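Local coordinates for ALDH21) (Physcomitrella patens subsp. patens, PDB 5MZ5), which oxidises succinic semialdehyde with NADP(+) as the coenzyme, working as an aldehyde dehydrogenase with four chains in the assembly, at residues K128-R134 with P352-Y358; V282-G288 with D486-E492; R307-G311 with D470-L474; V341-K345 with L385-G389. All blocks are in the same frame, centred on the assembly; numbering follows the deposited sequence.

Contact 1. Residues K128-R134 with P352-Y358; sequences KPIKDAR and PFEEDTY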
# COMPACT_ATOMS: atom_id res chain seq x y z
N LYS A 128 16.96 15.41 33.43
CA LYS A 128 17.80 14.89 32.34
C LYS A 128 18.84 15.93 31.91
O LYS A 128 18.53 17.12 31.90
CB LYS A 128 16.98 14.33 31.16
CG LYS A 128 16.35 15.37 30.21
CD LYS A 128 15.56 14.73 29.08
CE LYS A 128 14.40 13.88 29.57
NZ LYS A 128 14.15 12.72 28.67
N PRO A 129 20.08 15.51 31.59
CA PRO A 129 21.09 16.50 31.16
C PRO A 129 20.62 17.37 30.00
O PRO A 129 19.87 16.89 29.15
CB PRO A 129 22.28 15.61 30.79
CG PRO A 129 22.11 14.40 31.63
CD PRO A 129 20.64 14.15 31.59
N ILE A 130 21.02 18.66 29.97
CA ILE A 130 20.62 19.65 28.95
C ILE A 130 20.86 19.16 27.51
O ILE A 130 20.03 19.44 26.64
CB ILE A 130 21.21 21.07 29.22
CG1 ILE A 130 20.55 22.16 28.32
CG2 ILE A 130 22.76 21.10 29.13
CD1 ILE A 130 19.03 22.40 28.52
N LYS A 131 21.95 18.41 27.26
CA LYS A 131 22.24 17.86 25.92
C LYS A 131 21.12 16.88 25.53
O LYS A 131 20.66 16.93 24.40
CB LYS A 131 23.63 17.18 25.90
CG LYS A 131 24.69 17.81 24.98
CD LYS A 131 25.01 19.28 25.25
CE LYS A 131 26.44 19.62 24.89
NZ LYS A 131 26.61 21.03 24.43
N ASP A 132 20.68 16.01 26.48
CA ASP A 132 19.58 15.06 26.25
C ASP A 132 18.24 15.77 26.09
O ASP A 132 17.44 15.36 25.25
CB ASP A 132 19.49 14.01 27.38
CG ASP A 132 20.71 13.11 27.51
OD1 ASP A 132 21.46 12.97 26.51
OD2 ASP A 132 20.90 12.51 28.59
N ALA A 133 18.00 16.83 26.90
CA ALA A 133 16.79 17.65 26.85
C ALA A 133 16.64 18.31 25.47
O ALA A 133 15.54 18.29 24.93
CB ALA A 133 16.81 18.70 27.94
N ARG A 134 17.75 18.82 24.88
CA ARG A 134 17.79 19.44 23.53
C ARG A 134 17.48 18.39 22.48
O ARG A 134 16.71 18.67 21.57
CB ARG A 134 19.15 20.11 23.25
CG ARG A 134 19.34 21.39 24.07
CD ARG A 134 20.55 22.18 23.62
NE ARG A 134 20.86 23.24 24.57
CZ ARG A 134 21.99 23.30 25.28
NH1 ARG A 134 22.94 22.39 25.12
NH2 ARG A 134 22.18 24.29 26.15
N PRO A 352 22.61 18.49 35.86
CA PRO A 352 22.12 18.28 34.49
C PRO A 352 22.13 19.54 33.63
O PRO A 352 22.08 19.44 32.40
CB PRO A 352 20.72 17.69 34.70
CG PRO A 352 20.29 18.23 36.02
CD PRO A 352 21.54 18.20 36.85
N PHE A 353 22.25 20.73 34.26
CA PHE A 353 22.34 22.02 33.56
C PHE A 353 23.73 22.28 32.96
O PHE A 353 23.87 23.17 32.12
CB PHE A 353 21.88 23.18 34.45
CG PHE A 353 20.40 23.14 34.75
CD1 PHE A 353 19.47 23.64 33.84
CD2 PHE A 353 19.93 22.59 35.95
CE1 PHE A 353 18.10 23.61 34.12
CE2 PHE A 353 18.56 22.56 36.23
CZ PHE A 353 17.66 23.08 35.32
N GLU A 354 24.75 21.47 33.36
CA GLU A 354 26.10 21.57 32.81
C GLU A 354 26.08 20.93 31.43
O GLU A 354 25.45 19.89 31.24
CB GLU A 354 27.16 20.85 33.68
CG GLU A 354 27.33 21.37 35.10
CD GLU A 354 27.96 22.73 35.33
OE1 GLU A 354 28.37 23.39 34.35
OE2 GLU A 354 28.05 23.13 36.51
N GLU A 355 26.75 21.58 30.46
CA GLU A 355 26.86 21.13 29.09
C GLU A 355 27.57 19.80 28.94
O GLU A 355 27.22 19.03 28.05
CB GLU A 355 27.55 22.20 28.23
CG GLU A 355 26.82 23.54 28.17
CD GLU A 355 25.46 23.52 27.48
OE1 GLU A 355 25.29 22.71 26.55
OE2 GLU A 355 24.58 24.32 27.86
N ASP A 356 28.57 19.50 29.81
CA ASP A 356 29.33 18.25 29.71
C ASP A 356 28.80 17.10 30.63
O ASP A 356 29.40 16.03 30.64
CB ASP A 356 30.83 18.51 29.93
CG ASP A 356 31.19 19.10 31.28
OD1 ASP A 356 30.26 19.47 32.04
OD2 ASP A 356 32.40 19.27 31.55
N THR A 357 27.66 17.31 31.34
CA THR A 357 27.05 16.26 32.17
C THR A 357 26.43 15.20 31.26
O THR A 357 25.65 15.53 30.35
CB THR A 357 26.02 16.82 33.17
OG1 THR A 357 26.71 17.62 34.12
CG2 THR A 357 25.28 15.70 33.94
N TYR A 358 26.82 13.94 31.50
CA TYR A 358 26.29 12.80 30.76
C TYR A 358 25.14 12.19 31.56
O TYR A 358 24.14 11.81 30.97
CB TYR A 358 27.38 11.75 30.53
CG TYR A 358 26.95 10.67 29.57
CD1 TYR A 358 26.27 9.54 30.01
CD2 TYR A 358 27.16 10.81 28.19
CE1 TYR A 358 25.80 8.57 29.13
CE2 TYR A 358 26.72 9.83 27.29
CZ TYR A 358 26.05 8.71 27.77
OH TYR A 358 25.60 7.75 26.89
O HOH W 1 24.33 18.04 29.18
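With chi1 at -61° and chi2 at -65°, the side chain of E355 bends back on itself, and its carboxylate reaches the end of R134, whose own chain stays extended from CG to NE. R134 NH1 bonds to E355 OE1 at 2.8 Å and R134 NH2 to E355 OE2 at 2.9 Å. Both bonds are nearly straight and use syn lone pairs, and the two flat groups lie within 9° of coplanar, which fixes the rotation of the carboxylate. K131 crosses E355 at about a right angle, its NZ taking the anti lone pair of E355 OE1 at 3.0 Å. Two cationic donors on one oxygen probably help keep E355 ionised. E116 holds R134 NE. Here the first turn of a coenzyme-domain helix, 130-151, meets a catalytic-domain loop between helices 333-345 and 365-380. P129 is the N-cap residue, and the next backbone N, of I130, bonds to P352 O at 2.8 Å. The P129 ring lies along the loop backbone, CB 3.4 Å from T357 O. A water accepts from K131 N at 3.1 Å and reaches the carbonyls of E354 and T357.

Contact 2. Residues V282-G288 with D486-E492; sequences VVMELGG and DSGIQRE. With EDO (1,2-ethanediol), chain I.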
# COMPACT_ATOMS: atom_id res chain seq x y z
N VAL A 282 -7.86 0.31 23.89
CA VAL A 282 -6.72 0.60 24.75
C VAL A 282 -5.43 0.37 23.99
O VAL A 282 -5.28 -0.65 23.33
CB VAL A 282 -6.77 -0.25 26.06
CG1 VAL A 282 -5.65 0.15 27.01
CG2 VAL A 282 -8.12 -0.12 26.76
N VAL A 283 -4.50 1.33 24.10
CA VAL A 283 -3.14 1.33 23.56
C VAL A 283 -2.25 1.47 24.78
O VAL A 283 -2.56 2.30 25.65
CB VAL A 283 -2.91 2.51 22.56
CG1 VAL A 283 -1.42 2.81 22.36
CG2 VAL A 283 -3.59 2.24 21.23
N MET A 284 -1.18 0.67 24.87
CA MET A 284 -0.28 0.66 26.02
C MET A 284 1.19 0.63 25.61
O MET A 284 1.63 -0.27 24.90
CB MET A 284 -0.55 -0.57 26.91
CG MET A 284 -1.89 -0.58 27.54
SD MET A 284 -1.76 0.13 29.16
CE MET A 284 -3.37 0.84 29.36
N GLU A 285 1.96 1.58 26.13
CA GLU A 285 3.42 1.63 25.93
C GLU A 285 4.00 1.49 27.32
O GLU A 285 3.89 2.42 28.13
CB GLU A 285 3.86 2.94 25.26
CG GLU A 285 3.41 3.06 23.82
CD GLU A 285 4.06 2.12 22.82
OE1 GLU A 285 3.45 1.88 21.75
OE2 GLU A 285 5.17 1.61 23.10
N LEU A 286 4.48 0.29 27.65
CA LEU A 286 4.97 0.02 29.00
C LEU A 286 6.47 -0.23 29.00
O LEU A 286 7.12 0.05 27.99
CB LEU A 286 4.15 -1.11 29.68
CG LEU A 286 2.62 -1.04 29.44
CD1 LEU A 286 1.94 -2.29 29.85
CD2 LEU A 286 1.98 0.21 30.09
N GLY A 287 7.01 -0.70 30.11
CA GLY A 287 8.44 -0.90 30.26
C GLY A 287 9.10 -2.01 29.47
O GLY A 287 8.47 -2.69 28.65
N GLY A 288 10.39 -2.19 29.71
CA GLY A 288 11.17 -3.24 29.07
C GLY A 288 12.36 -3.69 29.89
O GLY A 288 12.62 -3.16 30.96
N ASP A 486 4.86 -8.23 28.46
CA ASP A 486 4.47 -7.19 29.42
C ASP A 486 4.83 -5.76 28.99
O ASP A 486 4.47 -4.81 29.70
CB ASP A 486 5.02 -7.48 30.83
CG ASP A 486 4.42 -8.70 31.50
OD1 ASP A 486 3.44 -9.27 30.94
OD2 ASP A 486 4.90 -9.09 32.58
N SER A 487 5.45 -5.61 27.82
CA SER A 487 5.84 -4.30 27.28
C SER A 487 4.68 -3.49 26.68
O SER A 487 4.83 -2.30 26.43
CB SER A 487 7.00 -4.44 26.31
OG SER A 487 8.13 -4.85 27.07
N GLY A 488 3.52 -4.11 26.53
CA GLY A 488 2.30 -3.42 26.10
C GLY A 488 1.56 -4.05 24.95
O GLY A 488 1.74 -5.24 24.66
N ILE A 489 0.68 -3.26 24.33
CA ILE A 489 -0.13 -3.62 23.16
C ILE A 489 -0.17 -2.45 22.18
O ILE A 489 -0.30 -1.29 22.60
CB ILE A 489 -1.55 -4.19 23.48
CG1 ILE A 489 -2.33 -3.29 24.46
CG2 ILE A 489 -1.49 -5.65 24.00
CD1 ILE A 489 -3.80 -3.37 24.23
N GLN A 490 -0.10 -2.77 20.87
CA GLN A 490 -0.12 -1.83 19.73
C GLN A 490 1.19 -1.06 19.58
O GLN A 490 2.17 -1.33 20.27
CB GLN A 490 -1.35 -0.88 19.75
CG GLN A 490 -2.70 -1.55 20.08
CD GLN A 490 -3.10 -2.67 19.14
OE1 GLN A 490 -3.79 -3.61 19.55
NE2 GLN A 490 -2.73 -2.59 17.87
N ARG A 491 1.21 -0.14 18.63
CA ARG A 491 2.41 0.60 18.30
C ARG A 491 2.18 2.09 18.24
O ARG A 491 1.15 2.57 17.77
CB ARG A 491 3.00 0.15 16.92
CG ARG A 491 3.37 -1.32 16.80
CD ARG A 491 4.60 -1.68 17.64
NE ARG A 491 4.90 -3.10 17.53
CZ ARG A 491 4.36 -4.04 18.29
NH1 ARG A 491 3.52 -3.71 19.26
NH2 ARG A 491 4.67 -5.31 18.10
N GLU A 492 3.21 2.82 18.67
CA GLU A 492 3.34 4.25 18.51
C GLU A 492 4.38 4.46 17.40
O GLU A 492 4.80 3.49 16.76
CB GLU A 492 3.60 5.00 19.82
CG GLU A 492 2.34 5.08 20.66
CD GLU A 492 2.32 6.03 21.85
OE1 GLU A 492 1.24 6.15 22.47
OE2 GLU A 492 3.34 6.70 22.13
C1 EDO I . -8.53 -3.38 23.47
O1 EDO I . -8.54 -2.44 22.39
C2 EDO I . -8.42 -4.84 22.93
O2 EDO I . -7.09 -5.20 22.56
O HOH W 2 3.28 -1.72 22.81
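M284 pairs with I489 where the short strand 488-489 adds an antiparallel edge to the otherwise parallel Rossmann-type sheet, beside strand 281-285. The E285-L286-G287-G288 run belongs to the glutamate signature of aldehyde dehydrogenases: E285 is the predicted active-site glutamate, and E285 and L286 bind NADP(+) in another structure of this protein. Among the backbone bonds, M284 N reaches I489 O at 3.1 Å, nearly straight and in the carbonyl plane. The return bond, I489 N to M284 O, is 3.2 Å and more bent. Further on, L286 N meets S487 O at 2.9 Å from well above the carbonyl plane. G488, without a side chain, lets its CA come within 3.4 Å of M284 O in a CA-H...O contact, and a water donates to both M284 O and Q490 O. V282 N donates to O1 of a 1,2-ethanediol, probably from the crystallisation liquor, at 3.2 Å.

Van der Waals packing joins M284 and I489, side by side with CB to CG1 4.1 Å, and V283 CG2 with Q490 CG. I489 CG1 sits between its own backbone N and carbonyl carbon (chi1 51°), which swings CD1 onto the V282 carbonyl.

Among the charged groups, E285, bent at chi2, crosses E492 at a slant and packs its CG against the E492 carboxylate, whose OE1 is held by K198. D486 bonds to H439 and to K279 of the second subunit, R491 to T504 O and E503 of that subunit. Across the two segments the side-chain hydrogen bond is made by S487: OG donates to G287 O at 2.7 Å, in the carbonyl plane, and also bonds to G441 N.

Contact 3. Residues R307-G311 with D470-L474; sequences RLING and DSPAL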
# COMPACT_ATOMS: atom_id res chain seq x y z
N ARG A 307 28.24 2.97 21.39
CA ARG A 307 26.82 2.65 21.24
C ARG A 307 26.29 1.85 22.41
O ARG A 307 25.15 2.05 22.82
CB ARG A 307 26.53 1.98 19.89
CG ARG A 307 26.93 2.85 18.68
CD ARG A 307 25.85 3.82 18.27
NE ARG A 307 25.81 5.02 19.10
CZ ARG A 307 24.72 5.75 19.31
NH1 ARG A 307 23.55 5.39 18.77
NH2 ARG A 307 24.77 6.84 20.06
N LEU A 308 27.14 0.98 22.98
CA LEU A 308 26.79 0.20 24.17
C LEU A 308 26.66 1.11 25.39
O LEU A 308 25.78 0.89 26.24
CB LEU A 308 27.81 -0.90 24.43
CG LEU A 308 27.88 -2.04 23.42
CD1 LEU A 308 28.98 -3.01 23.81
CD2 LEU A 308 26.54 -2.75 23.26
N ILE A 309 27.50 2.16 25.47
CA ILE A 309 27.47 3.18 26.53
C ILE A 309 26.15 3.97 26.41
O ILE A 309 25.44 4.13 27.40
CB ILE A 309 28.73 4.10 26.49
CG1 ILE A 309 30.00 3.35 26.96
CG2 ILE A 309 28.52 5.45 27.25
CD1 ILE A 309 30.05 2.94 28.53
N ASN A 310 25.79 4.39 25.17
CA ASN A 310 24.54 5.10 24.91
C ASN A 310 23.35 4.23 25.35
O ASN A 310 22.48 4.70 26.09
CB ASN A 310 24.42 5.54 23.44
CG ASN A 310 23.09 6.20 23.12
OD1 ASN A 310 22.83 7.35 23.49
ND2 ASN A 310 22.17 5.46 22.54
N GLY A 311 23.35 2.97 24.95
CA GLY A 311 22.30 2.04 25.32
C GLY A 311 22.11 1.86 26.82
O GLY A 311 21.00 1.99 27.34
N ASP A 470 23.60 -1.50 16.46
CA ASP A 470 23.37 -0.45 17.43
C ASP A 470 22.70 -1.15 18.61
O ASP A 470 22.25 -2.30 18.49
CB ASP A 470 22.55 0.75 16.88
CG ASP A 470 22.75 2.07 17.63
OD1 ASP A 470 23.15 2.03 18.82
OD2 ASP A 470 22.50 3.13 17.04
N SER A 471 22.69 -0.48 19.77
CA SER A 471 22.11 -0.98 21.00
C SER A 471 20.57 -0.90 20.89
O SER A 471 20.07 -0.15 20.03
CB SER A 471 22.61 -0.16 22.19
OG SER A 471 21.68 0.86 22.50
N PRO A 472 19.82 -1.60 21.78
CA PRO A 472 18.34 -1.53 21.72
C PRO A 472 17.74 -0.15 22.08
O PRO A 472 16.53 0.02 21.97
CB PRO A 472 17.89 -2.57 22.77
CG PRO A 472 19.07 -2.67 23.73
CD PRO A 472 20.27 -2.52 22.86
N ALA A 473 18.57 0.81 22.55
CA ALA A 473 18.09 2.12 22.95
C ALA A 473 17.76 3.07 21.77
O ALA A 473 17.33 4.20 22.00
CB ALA A 473 19.05 2.76 23.94
N LEU A 474 17.85 2.57 20.54
CA LEU A 474 17.55 3.35 19.35
C LEU A 474 16.07 3.39 18.99
O LEU A 474 15.41 2.36 18.90
CB LEU A 474 18.40 2.86 18.16
CG LEU A 474 18.27 3.61 16.82
CD1 LEU A 474 18.73 5.06 16.94
CD2 LEU A 474 19.08 2.89 15.74
O HOH W 3 22.43 3.04 21.21
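An ST turn in the loop after strand 465-468 packs on helix 301-313, S471 lying against the backbone of R307 and G311. S471 OG accepts from A473 N at 3.1 Å, closing the turn, while S471 CB rests on the carbonyl O of R307. The helix comes close because G311 has no side chain: its CA lies 3.1 Å from S471 OG and 3.6 Å from A473 CB.

At the other end R307 curls over D470. Bends at chi2 (-86°) and chi3 (81°) fold the chain back, laying CD against the carboxylate and bringing NH1 to D470 OD2 at 3.0 Å. That oxygen offers its syn lone pair and lies in the guanidinium plane, but the two flat groups are 61° apart, and the salt bridge rests on one nitrogen. D470 OD1 accepts from S471 N at 2.7 Å on its anti side, a bond that steadies the carboxylate. A water links the two segments: it accepts from N310 ND2, donates to D470 OD1 at 2.7 Å and lies 2.6 Å from S471 OG, with a weak bond to R307 O.

R510 of the second subunit forms a salt bridge with D470 OD2 and packs on R307. L308 and P472 pack on strands 290-294 and 323-329, and L308 and I309 both meet helix 333-345.

Contact 4. Residues V341-K345 with L385-G389; sequences VAAVK and LLTGG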
# COMPACT_ATOMS: atom_id res chain seq x y z
N VAL A 341 33.82 -1.02 30.77
CA VAL A 341 34.01 -0.56 32.15
C VAL A 341 34.86 0.73 32.18
O VAL A 341 34.51 1.67 32.90
CB VAL A 341 34.54 -1.67 33.11
CG1 VAL A 341 35.02 -1.10 34.44
CG2 VAL A 341 33.49 -2.75 33.34
N ALA A 342 35.94 0.80 31.38
CA ALA A 342 36.78 2.00 31.29
C ALA A 342 35.96 3.21 30.79
O ALA A 342 36.09 4.31 31.34
CB ALA A 342 37.98 1.75 30.38
N ALA A 343 35.09 2.99 29.79
CA ALA A 343 34.23 4.05 29.27
C ALA A 343 33.14 4.50 30.27
O ALA A 343 32.89 5.70 30.35
CB ALA A 343 33.63 3.65 27.93
N VAL A 344 32.56 3.58 31.08
CA VAL A 344 31.54 3.99 32.07
C VAL A 344 32.19 4.83 33.18
O VAL A 344 31.54 5.74 33.69
CB VAL A 344 30.54 2.91 32.64
CG1 VAL A 344 30.47 1.64 31.82
CG2 VAL A 344 30.76 2.61 34.12
N LYS A 345 33.47 4.53 33.52
CA LYS A 345 34.24 5.25 34.54
C LYS A 345 34.54 6.70 34.16
O LYS A 345 34.80 7.52 35.04
CB LYS A 345 35.53 4.49 34.90
CG LYS A 345 35.26 3.32 35.85
CD LYS A 345 36.45 2.37 35.95
CE LYS A 345 36.79 2.04 37.38
NZ LYS A 345 35.85 1.08 38.01
N LEU A 385 30.24 -6.98 41.12
CA LEU A 385 30.22 -5.56 40.84
C LEU A 385 31.53 -5.15 40.15
O LEU A 385 32.61 -5.33 40.72
CB LEU A 385 29.99 -4.76 42.13
CG LEU A 385 29.82 -3.24 42.02
CD1 LEU A 385 28.49 -2.86 41.36
CD2 LEU A 385 29.92 -2.59 43.38
N LEU A 386 31.43 -4.65 38.90
CA LEU A 386 32.60 -4.24 38.12
C LEU A 386 32.94 -2.77 38.31
O LEU A 386 34.12 -2.41 38.26
CB LEU A 386 32.45 -4.59 36.63
CG LEU A 386 32.21 -6.06 36.27
CD1 LEU A 386 32.09 -6.22 34.76
CD2 LEU A 386 33.31 -6.98 36.85
N THR A 387 31.90 -1.93 38.54
CA THR A 387 32.03 -0.48 38.77
C THR A 387 30.70 0.09 39.30
O THR A 387 29.65 -0.52 39.10
CB THR A 387 32.50 0.23 37.48
OG1 THR A 387 32.87 1.57 37.78
CG2 THR A 387 31.46 0.17 36.34
N GLY A 388 30.77 1.25 39.95
CA GLY A 388 29.62 1.97 40.47
C GLY A 388 28.89 1.29 41.61
O GLY A 388 29.51 0.65 42.46
N GLY A 389 27.56 1.44 41.61
CA GLY A 389 26.70 0.85 42.64
C GLY A 389 26.45 1.71 43.87
O GLY A 389 25.71 1.28 44.77
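V341, on helix 333-345, straddles strand 384-387 with its two methyls. CG2 lies 3.9 Å from L386 CB and about as far from L386 CD1, the two side chains crossing near a right angle. CG1 lies between L386 O and T387 CB, 4.2 Å from the latter. One turn on, the side chains of V344 and T387 lie alongside each other, running opposite ways, and V344 CG2 is 3.4 Å from T387 CG2. That is closer than two methyls normally pack, and V344 has a nearly eclipsed chi1 (-17°), which makes the detail doubtful. V344 also meets V400, I309 and F313.

K345 follows at the solvent side. Its chain bends at chi3 and chi4 and curls round T387, so that CG passes 3.5 Å from T387 OG1 before NZ donates to the same oxygen at 3.0 Å. T387 takes part with both branches: a chi1 of -169° sets the hydroxyl opposite the backbone N, where it faces the lysine, and leaves the methyl facing the valine. K345 also touches a crystal neighbour, which may influence its pose.

The axes of segments 341-345 and 385-387 approach to 9.1 Å at 54°. L386 bonds through its backbone to V400. The arrangement is that of an alpha/beta layer, with a helix packed on strand 384-387, antiparallel to 395-402 in the catalytic-domain sheet.

In the fold
Helix 301-313 joins three of the contacts. In contact 3 it carries I309, whose CD1 packs on V344 CG1 of contact 4 at 3.6 Å, while Y358 of contact 1 sets its OH 3.5 Å from N310 CA. Contacts 3 and 4 have centres about 17 Å apart. Contact 2 stands apart, nearest atoms about 9 Å from contact 3 and about 14 Å from contact 1, and holds E285, the predicted active-site glutamate. Succinate-site residues border three contacts, by side-chain distance: Y314 about 3 Å from N310 and about 4 Å from Y358, N189 about 6 Å from K128, Y481 about 3 Å from E285. Neither coenzyme nor succinate is bound to this chain. Contacts 2 and 3 both reach the second subunit.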